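Local coordinates for hypothetical protein BVU_2266 (Bacteroides vulgatus, PDB 3TZG), which is of unknown function but folds as a porin-like beta barrel and belongs to the BVU_2266-like family of the MBB clan, at residues G73-R81 and A93-Y101; R119-K127 and V139-N147. All coordinates share one frame; numbering follows the deposited sequence.

Both interactions are antiparallel beta hairpins of this porin-like beta-barrel chain. Interaction 1 pairs strands 74-85 and 90-102; interaction 2 pairs strands 120-130 and 136-145. Strand 105-114 lies between the hairpins and bonds to 90-102 and to 120-130. Their centres are 14 Å apart, and A93 of the first packs on L121 of the second. Interaction 1 is the more deeply buried: seven of its touching residues are buried, against four in interaction 2. On its buried face one tyrosine hydroxyl bonds a serine and another a backbone carbonyl, while its more exposed face carries arginines and an aspartate. In interaction 2 a single lysine-glutamate salt bridge lies on the face that also carries V124 and F143.

Interaction 1: residues G73-R81 and A93-Y101; sequences GKARESRAR and ADKQTVYDY
S78 and Y99 meet on the buried face of the strand pair, where S78 OG and Y99 OH are 3.1 Å apart in a hydrogen bond. The Y99 ring brings its edge to S78 CB. A75 CB lies 4.0 Å from Y99 CD2, and A80 and K95 extend this packed side. K95 NZ reaches on to a salt bridge with D182, and the ring of Y99 stacks with Y186. The two segments are arms of an antiparallel beta hairpin in the porin-like barrel, with S78-T97 and A80-K95 as hydrogen-bonded pairs. Nearer G73, Y101 OH gives a 2.7 Å hydrogen bond to A75 O. K74 CD sits over the centre of the Y101 ring, and its NZ makes an off-centre cation-pi contact.

The other face, with E77, R79, Q96 and V98, is more exposed. D94 links two arginines here in a salt-bridge network. R81 NH2 bonds D94 OD2 at 2.8 Å, on the syn lone pair; the R79 NE to D94 OD1 bridge is longer, 3.6 Å. The extended R79 chain runs beside Q96, whose NE2 lies over the guanidinium face without a hydrogen bond. A water joins R76 NH1 to Y99 O, and R76 NE bonds G71 O.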
loop_
_atom_site.group_PDB
_atom_site.type_symbol
_atom_site.label_atom_id
_atom_site.label_comp_id
_atom_site.label_asym_id
_atom_site.label_seq_id
_atom_site.Cartn_x
_atom_site.Cartn_y
_atom_site.Cartn_z
ATOM N N GLY A 73 3.436 17.656 -8.805
ATOM C CA GLY A 73 3.602 16.272 -9.237
ATOM C C GLY A 73 3.587 15.175 -8.196
ATOM O O GLY A 73 3.930 14.036 -8.527
ATOM N N LYS A 74 3.178 15.474 -6.950
ATOM C CA LYS A 74 3.107 14.485 -5.853
ATOM C C LYS A 74 1.918 14.689 -4.951
ATOM O O LYS A 74 1.533 15.840 -4.706
ATOM C CB LYS A 74 4.359 14.554 -4.956
ATOM C CG LYS A 74 5.708 14.377 -5.619
ATOM C CD LYS A 74 6.773 14.609 -4.588
ATOM C CE LYS A 74 8.150 14.396 -5.127
ATOM N NZ LYS A 74 9.166 14.643 -4.080
ATOM N N ALA A 75 1.379 13.601 -4.375
ATOM C CA ALA A 75 0.329 13.765 -3.360
ATOM C C ALA A 75 0.932 14.511 -2.154
ATOM O O ALA A 75 2.039 14.180 -1.702
ATOM C CB ALA A 75 -0.256 12.427 -2.941
ATOM N N ARG A 76 0.254 15.580 -1.714
ATOM C CA ARG A 76 0.746 16.395 -0.618
ATOM C C ARG A 76 -0.036 16.119 0.669
ATOM O O ARG A 76 0.506 16.283 1.766
ATOM C CB ARG A 76 0.667 17.876 -0.999
ATOM C CG ARG A 76 1.514 18.210 -2.219
ATOM C CD ARG A 76 2.981 17.931 -1.981
ATOM N NE ARG A 76 3.760 18.067 -3.207
ATOM C CZ ARG A 76 5.082 17.991 -3.260
ATOM N NH1 ARG A 76 5.785 17.770 -2.156
ATOM N NH2 ARG A 76 5.715 18.145 -4.415
ATOM N N GLU A 77 -1.298 15.673 0.521
ATOM C CA GLU A 77 -2.241 15.388 1.608
ATOM C C GLU A 77 -3.448 14.622 1.080
ATOM O O GLU A 77 -3.725 14.694 -0.117
ATOM C CB GLU A 77 -2.685 16.705 2.264
ATOM C CG GLU A 77 -3.229 17.676 1.248
ATOM C CD GLU A 77 -3.568 19.046 1.758
ATOM O OE1 GLU A 77 -4.659 19.189 2.356
ATOM O OE2 GLU A 77 -2.831 19.997 1.413
ATOM N N SER A 78 -4.161 13.888 1.956
ATOM C CA SER A 78 -5.361 13.121 1.561
ATOM C C SER A 78 -6.394 13.062 2.695
ATOM O O SER A 78 -6.027 13.209 3.872
ATOM C CB SER A 78 -5.002 11.697 1.144
ATOM O OG SER A 78 -4.764 10.870 2.277
ATOM N N ARG A 79 -7.680 12.847 2.333
ATOM C CA ARG A 79 -8.766 12.663 3.280
ATOM C C ARG A 79 -9.551 11.445 2.854
ATOM O O ARG A 79 -9.906 11.318 1.677
ATOM C CB ARG A 79 -9.663 13.900 3.443
ATOM C CG ARG A 79 -10.509 13.759 4.702
ATOM C CD ARG A 79 -11.074 15.027 5.262
ATOM N NE ARG A 79 -11.627 14.713 6.576
ATOM C CZ ARG A 79 -12.145 15.606 7.407
ATOM N NH1 ARG A 79 -12.199 16.888 7.065
ATOM N NH2 ARG A 79 -12.616 15.225 8.588
ATOM N N ALA A 80 -9.796 10.538 3.809
ATOM C CA ALA A 80 -10.499 9.293 3.552
ATOM C C ALA A 80 -11.572 9.018 4.570
ATOM O O ALA A 80 -11.469 9.420 5.736
ATOM C CB ALA A 80 -9.510 8.146 3.556
ATOM N N ARG A 81 -12.618 8.335 4.117
ATOM C CA ARG A 81 -13.688 7.844 4.968
ATOM C C ARG A 81 -13.524 6.348 4.994
ATOM O O ARG A 81 -13.406 5.734 3.937
ATOM C CB ARG A 81 -15.080 8.302 4.510
ATOM C CG ARG A 81 -16.171 7.769 5.432
ATOM C CD ARG A 81 -17.391 8.649 5.456
ATOM N NE ARG A 81 -17.086 9.943 6.058
ATOM C CZ ARG A 81 -17.967 10.922 6.212
ATOM N NH1 ARG A 81 -19.226 10.759 5.830
ATOM N NH2 ARG A 81 -17.597 12.071 6.760
ATOM N N ALA A 93 -14.898 6.169 10.642
ATOM C CA ALA A 93 -13.885 7.158 10.914
ATOM C C ALA A 93 -13.568 8.051 9.716
ATOM O O ALA A 93 -13.856 7.708 8.577
ATOM C CB ALA A 93 -12.612 6.448 11.357
ATOM N N ASP A 94 -12.991 9.228 10.017
ATOM C CA ASP A 94 -12.454 10.178 9.067
ATOM C C ASP A 94 -10.951 10.209 9.256
ATOM O O ASP A 94 -10.467 10.386 10.380
ATOM C CB ASP A 94 -13.090 11.569 9.172
ATOM C CG ASP A 94 -14.071 11.797 8.026
ATOM O OD1 ASP A 94 -13.627 11.759 6.829
ATOM O OD2 ASP A 94 -15.274 11.986 8.307
ATOM N N LYS A 95 -10.217 9.946 8.149
ATOM C CA LYS A 95 -8.761 9.905 8.127
ATOM C C LYS A 95 -8.193 11.127 7.405
ATOM O O LYS A 95 -8.552 11.406 6.261
ATOM C CB LYS A 95 -8.276 8.617 7.458
ATOM C CG LYS A 95 -6.776 8.394 7.567
ATOM C CD LYS A 95 -6.384 7.187 6.743
ATOM C CE LYS A 95 -4.925 6.874 6.771
ATOM N NZ LYS A 95 -4.612 5.613 6.071
ATOM N N GLN A 96 -7.314 11.850 8.093
ATOM C CA GLN A 96 -6.604 13.006 7.559
ATOM C C GLN A 96 -5.113 12.698 7.470
ATOM O O GLN A 96 -4.461 12.442 8.487
ATOM C CB GLN A 96 -6.853 14.240 8.406
ATOM C CG GLN A 96 -8.143 14.914 8.108
ATOM C CD GLN A 96 -8.435 16.066 9.032
ATOM O OE1 GLN A 96 -7.759 16.302 10.031
ATOM N NE2 GLN A 96 -9.470 16.804 8.722
ATOM N N THR A 97 -4.578 12.725 6.263
ATOM C CA THR A 97 -3.181 12.374 6.064
ATOM C C THR A 97 -2.428 13.474 5.316
ATOM O O THR A 97 -3.008 14.158 4.460
ATOM C CB THR A 97 -3.113 11.042 5.290
ATOM O OG1 THR A 97 -3.716 10.045 6.106
ATOM C CG2 THR A 97 -1.692 10.620 4.975
ATOM N N VAL A 98 -1.123 13.603 5.640
ATOM C CA VAL A 98 -0.178 14.502 4.992
ATOM C C VAL A 98 1.062 13.681 4.597
ATOM O O VAL A 98 1.498 12.791 5.331
ATOM C CB VAL A 98 0.184 15.761 5.825
ATOM C CG1 VAL A 98 -0.997 16.717 5.891
ATOM C CG2 VAL A 98 0.702 15.407 7.228
ATOM N N TYR A 99 1.573 13.953 3.392
ATOM C CA TYR A 99 2.752 13.312 2.781
ATOM C C TYR A 99 3.905 14.347 2.718
ATOM O O TYR A 99 3.711 15.441 2.179
ATOM C CB TYR A 99 2.385 12.759 1.373
ATOM C CG TYR A 99 1.177 11.838 1.379
ATOM C CD1 TYR A 99 1.290 10.513 1.784
ATOM C CD2 TYR A 99 -0.083 12.302 1.019
ATOM C CE1 TYR A 99 0.175 9.683 1.869
ATOM C CE2 TYR A 99 -1.206 11.465 1.062
ATOM C CZ TYR A 99 -1.075 10.158 1.502
ATOM O OH TYR A 99 -2.170 9.315 1.593
ATOM N N ASP A 100 5.058 14.047 3.355
ATOM C CA ASP A 100 6.234 14.931 3.354
ATOM C C ASP A 100 7.443 14.183 2.845
ATOM O O ASP A 100 7.640 12.998 3.165
ATOM C CB ASP A 100 6.513 15.525 4.711
ATOM C CG ASP A 100 5.457 16.546 5.078
ATOM O OD1 ASP A 100 5.628 17.746 4.716
ATOM O OD2 ASP A 100 4.456 16.154 5.719
ATOM N N TYR A 101 8.244 14.895 2.027
ATOM C CA TYR A 101 9.393 14.363 1.307
ATOM C C TYR A 101 10.632 15.139 1.652
ATOM O O TYR A 101 10.585 16.354 1.596
ATOM C CB TYR A 101 9.117 14.433 -0.209
ATOM C CG TYR A 101 7.762 13.884 -0.591
ATOM C CD1 TYR A 101 7.589 12.532 -0.864
ATOM C CD2 TYR A 101 6.644 14.708 -0.644
ATOM C CE1 TYR A 101 6.342 12.021 -1.225
ATOM C CE2 TYR A 101 5.385 14.200 -0.965
ATOM C CZ TYR A 101 5.246 12.862 -1.288
ATOM O OH TYR A 101 4.011 12.348 -1.583
HETATM O O HOH W 1 4.855 17.493 0.714
#

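Interaction 2: residues R119-K127 and V139-N147; sequences RFLKKVQGK and VMTVFTEAN
This contact is a beta hairpin made by strands 120-130 and 136-145, which run antiparallel with axes 167° apart. K122 and E145 lie side by side on one face, pointing the same way. K122 NZ gives a 2.9 Å hydrogen bond to E145 OE2, meeting that oxygen nearly in line with its C-O bond, and the pair forms a salt bridge. The K122 chain is extended as far as CE and then bends at its last torsion (chi4 62°). This places NZ 3.4 Å from F143 CD2, so the ammonium lies between the carboxylate and the ring, which it approaches obliquely. Beyond it V124 runs alongside F143. V124 CG1 touches F143 CE2 at 3.7 Å, and the same methyl meets T141 CG2 at 3.6 Å. These carbons make the apolar part of this face.

On the other face K123 and T144 pack CB to CB at 4.0 Å. Further along, the bent chain of selenomethionine M140 brings its CE methyl 3.3 Å from K127 O. Backbone bonds join K123 with T144, Q125 with V142 and K127 with M140 in both directions. At the far end the A146 N bond to L121 O is weak. There L121 and K122 both face Y112 of strand 105-114, which is a classic beta bulge at the start of a strand in an antiparallel, porin-like beta barrel.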
loop_
_atom_site.group_PDB
_atom_site.type_symbol
_atom_site.label_atom_id
_atom_site.label_comp_id
_atom_site.label_asym_id
_atom_site.label_seq_id
_atom_site.Cartn_x
_atom_site.Cartn_y
_atom_site.Cartn_z
ATOM N N ARG A 119 -14.394 12.460 17.836
ATOM C CA ARG A 119 -13.592 11.792 18.861
ATOM C C ARG A 119 -12.353 11.207 18.225
ATOM O O ARG A 119 -12.448 10.538 17.196
ATOM C CB ARG A 119 -14.449 10.711 19.548
ATOM C CG ARG A 119 -13.741 9.528 20.217
ATOM C CD ARG A 119 -14.767 8.619 20.871
ATOM N NE ARG A 119 -15.843 8.222 19.946
ATOM C CZ ARG A 119 -15.966 7.025 19.371
ATOM N NH1 ARG A 119 -15.112 6.048 19.656
ATOM N NH2 ARG A 119 -16.976 6.781 18.547
ATOM N N PHE A 120 -11.184 11.523 18.801
ATOM C CA PHE A 120 -9.896 11.021 18.333
ATOM C C PHE A 120 -9.808 9.511 18.570
ATOM O O PHE A 120 -10.067 9.038 19.680
ATOM C CB PHE A 120 -8.742 11.756 19.035
ATOM C CG PHE A 120 -7.389 11.204 18.654
ATOM C CD1 PHE A 120 -6.796 11.547 17.437
ATOM C CD2 PHE A 120 -6.722 10.309 19.491
ATOM C CE1 PHE A 120 -5.567 11.007 17.070
ATOM C CE2 PHE A 120 -5.487 9.779 19.124
ATOM C CZ PHE A 120 -4.914 10.137 17.921
ATOM N N LEU A 121 -9.405 8.767 17.551
ATOM C CA LEU A 121 -9.352 7.310 17.643
ATOM C C LEU A 121 -7.942 6.728 17.524
ATOM O O LEU A 121 -7.645 5.732 18.208
ATOM C CB LEU A 121 -10.216 6.690 16.514
ATOM C CG LEU A 121 -11.711 7.030 16.471
ATOM C CD1 LEU A 121 -12.303 6.670 15.135
ATOM C CD2 LEU A 121 -12.461 6.331 17.552
ATOM N N LYS A 122 -7.121 7.280 16.594
ATOM C CA LYS A 122 -5.807 6.721 16.262
ATOM C C LYS A 122 -4.898 7.700 15.504
ATOM O O LYS A 122 -5.360 8.475 14.657
ATOM C CB LYS A 122 -6.049 5.497 15.362
ATOM C CG LYS A 122 -4.960 4.466 15.315
ATOM C CD LYS A 122 -5.402 3.329 14.376
ATOM C CE LYS A 122 -4.295 2.375 13.961
ATOM N NZ LYS A 122 -3.691 1.656 15.118
ATOM N N LYS A 123 -3.589 7.619 15.790
ATOM C CA LYS A 123 -2.528 8.349 15.095
ATOM C C LYS A 123 -1.530 7.335 14.552
ATOM O O LYS A 123 -1.113 6.437 15.282
ATOM C CB LYS A 123 -1.851 9.375 16.021
ATOM C CG LYS A 123 -1.058 10.438 15.283
ATOM C CD LYS A 123 -0.346 11.361 16.233
ATOM C CE LYS A 123 0.366 12.460 15.465
ATOM N NZ LYS A 123 1.205 13.344 16.340
ATOM N N VAL A 124 -1.199 7.428 13.265
ATOM C CA VAL A 124 -0.208 6.546 12.625
ATOM C C VAL A 124 0.864 7.427 11.984
ATOM O O VAL A 124 0.530 8.393 11.284
ATOM C CB VAL A 124 -0.812 5.560 11.612
ATOM C CG1 VAL A 124 0.237 4.558 11.159
ATOM C CG2 VAL A 124 -2.034 4.834 12.194
ATOM N N GLN A 125 2.148 7.146 12.284
ATOM C CA GLN A 125 3.285 7.914 11.770
ATOM C C GLN A 125 4.268 6.969 11.102
ATOM O O GLN A 125 4.845 6.117 11.757
ATOM C CB GLN A 125 3.957 8.709 12.896
ATOM C CG GLN A 125 3.029 9.678 13.602
ATOM C CD GLN A 125 3.723 10.322 14.757
ATOM O OE1 GLN A 125 4.197 11.450 14.653
ATOM N NE2 GLN A 125 3.816 9.613 15.880
ATOM N N GLY A 126 4.440 7.111 9.800
ATOM C CA GLY A 126 5.307 6.223 9.050
ATOM C C GLY A 126 6.432 6.945 8.377
ATOM O O GLY A 126 6.213 8.013 7.804
ATOM N N LYS A 127 7.635 6.332 8.418
ATOM C CA LYS A 127 8.865 6.813 7.802
ATOM C C LYS A 127 9.341 5.791 6.791
ATOM O O LYS A 127 9.580 4.657 7.174
ATOM C CB LYS A 127 9.929 7.062 8.882
ATOM C CG LYS A 127 11.107 7.885 8.409
ATOM C CD LYS A 127 12.181 7.984 9.490
ATOM C CE LYS A 127 13.375 8.755 8.983
ATOM N NZ LYS A 127 14.501 8.719 9.951
ATOM N N VAL A 139 11.046 0.686 6.781
ATOM C CA VAL A 139 9.796 1.373 7.106
ATOM C C VAL A 139 9.641 1.372 8.619
ATOM O O VAL A 139 9.706 0.320 9.245
ATOM C CB VAL A 139 8.533 0.793 6.417
ATOM C CG1 VAL A 139 7.300 1.666 6.717
ATOM C CG2 VAL A 139 8.739 0.598 4.912
HETATM N N MSE A 140 9.470 2.543 9.201
HETATM C CA MSE A 140 9.259 2.712 10.636
HETATM C C MSE A 140 7.884 3.290 10.858
HETATM O O MSE A 140 7.538 4.305 10.236
HETATM C CB MSE A 140 10.335 3.586 11.265
HETATM C CG MSE A 140 11.670 2.909 11.318
HETATM SE SE MSE A 140 13.033 3.879 10.340
HETATM C CE MSE A 140 12.394 3.767 8.536
ATOM N N THR A 141 7.069 2.601 11.683
ATOM C CA THR A 141 5.702 3.014 11.956
ATOM C C THR A 141 5.466 3.058 13.431
ATOM O O THR A 141 5.842 2.130 14.144
ATOM C CB THR A 141 4.680 2.103 11.290
ATOM O OG1 THR A 141 5.104 1.709 9.985
ATOM C CG2 THR A 141 3.337 2.753 11.190
ATOM N N VAL A 142 4.834 4.147 13.888
ATOM C CA VAL A 142 4.444 4.370 15.268
ATOM C C VAL A 142 2.950 4.543 15.293
ATOM O O VAL A 142 2.422 5.408 14.590
ATOM C CB VAL A 142 5.180 5.559 15.927
ATOM C CG1 VAL A 142 4.714 5.768 17.371
ATOM C CG2 VAL A 142 6.689 5.362 15.870
ATOM N N PHE A 143 2.269 3.721 16.115
ATOM C CA PHE A 143 0.815 3.740 16.308
ATOM C C PHE A 143 0.477 4.269 17.675
ATOM O O PHE A 143 0.889 3.678 18.676
ATOM C CB PHE A 143 0.220 2.334 16.129
ATOM C CG PHE A 143 0.437 1.699 14.776
ATOM C CD1 PHE A 143 1.605 0.995 14.500
ATOM C CD2 PHE A 143 -0.539 1.792 13.782
ATOM C CE1 PHE A 143 1.801 0.409 13.245
ATOM C CE2 PHE A 143 -0.347 1.207 12.529
ATOM C CZ PHE A 143 0.818 0.513 12.269
ATOM N N THR A 144 -0.243 5.402 17.732
ATOM C CA THR A 144 -0.703 5.960 19.001
ATOM C C THR A 144 -2.214 5.746 19.066
ATOM O O THR A 144 -2.942 6.139 18.148
ATOM C CB THR A 144 -0.292 7.413 19.198
ATOM O OG1 THR A 144 1.125 7.500 19.121
ATOM C CG2 THR A 144 -0.734 7.949 20.545
ATOM N N GLU A 145 -2.663 5.057 20.122
ATOM C CA GLU A 145 -4.073 4.758 20.341
ATOM C C GLU A 145 -4.700 5.879 21.161
ATOM O O GLU A 145 -3.970 6.685 21.741
ATOM C CB GLU A 145 -4.234 3.390 21.018
ATOM C CG GLU A 145 -3.875 2.211 20.120
ATOM C CD GLU A 145 -4.807 1.946 18.952
ATOM O OE1 GLU A 145 -6.029 2.175 19.097
ATOM O OE2 GLU A 145 -4.326 1.448 17.909
ATOM N N ALA A 146 -6.050 5.952 21.175
ATOM C CA ALA A 146 -6.848 6.976 21.870
ATOM C C ALA A 146 -6.428 7.155 23.354
ATOM O O ALA A 146 -6.360 8.302 23.830
ATOM C CB ALA A 146 -8.317 6.612 21.794
ATOM N N ASN A 147 -6.083 6.036 24.050
ATOM C CA ASN A 147 -5.648 6.030 25.455
ATOM C C ASN A 147 -4.158 6.452 25.638
ATOM O O ASN A 147 -3.660 6.420 26.770
ATOM C CB ASN A 147 -5.868 4.651 26.082
ATOM C CG ASN A 147 -5.276 3.492 25.345
ATOM O OD1 ASN A 147 -5.457 3.329 24.139
ATOM N ND2 ASN A 147 -4.673 2.587 26.086
#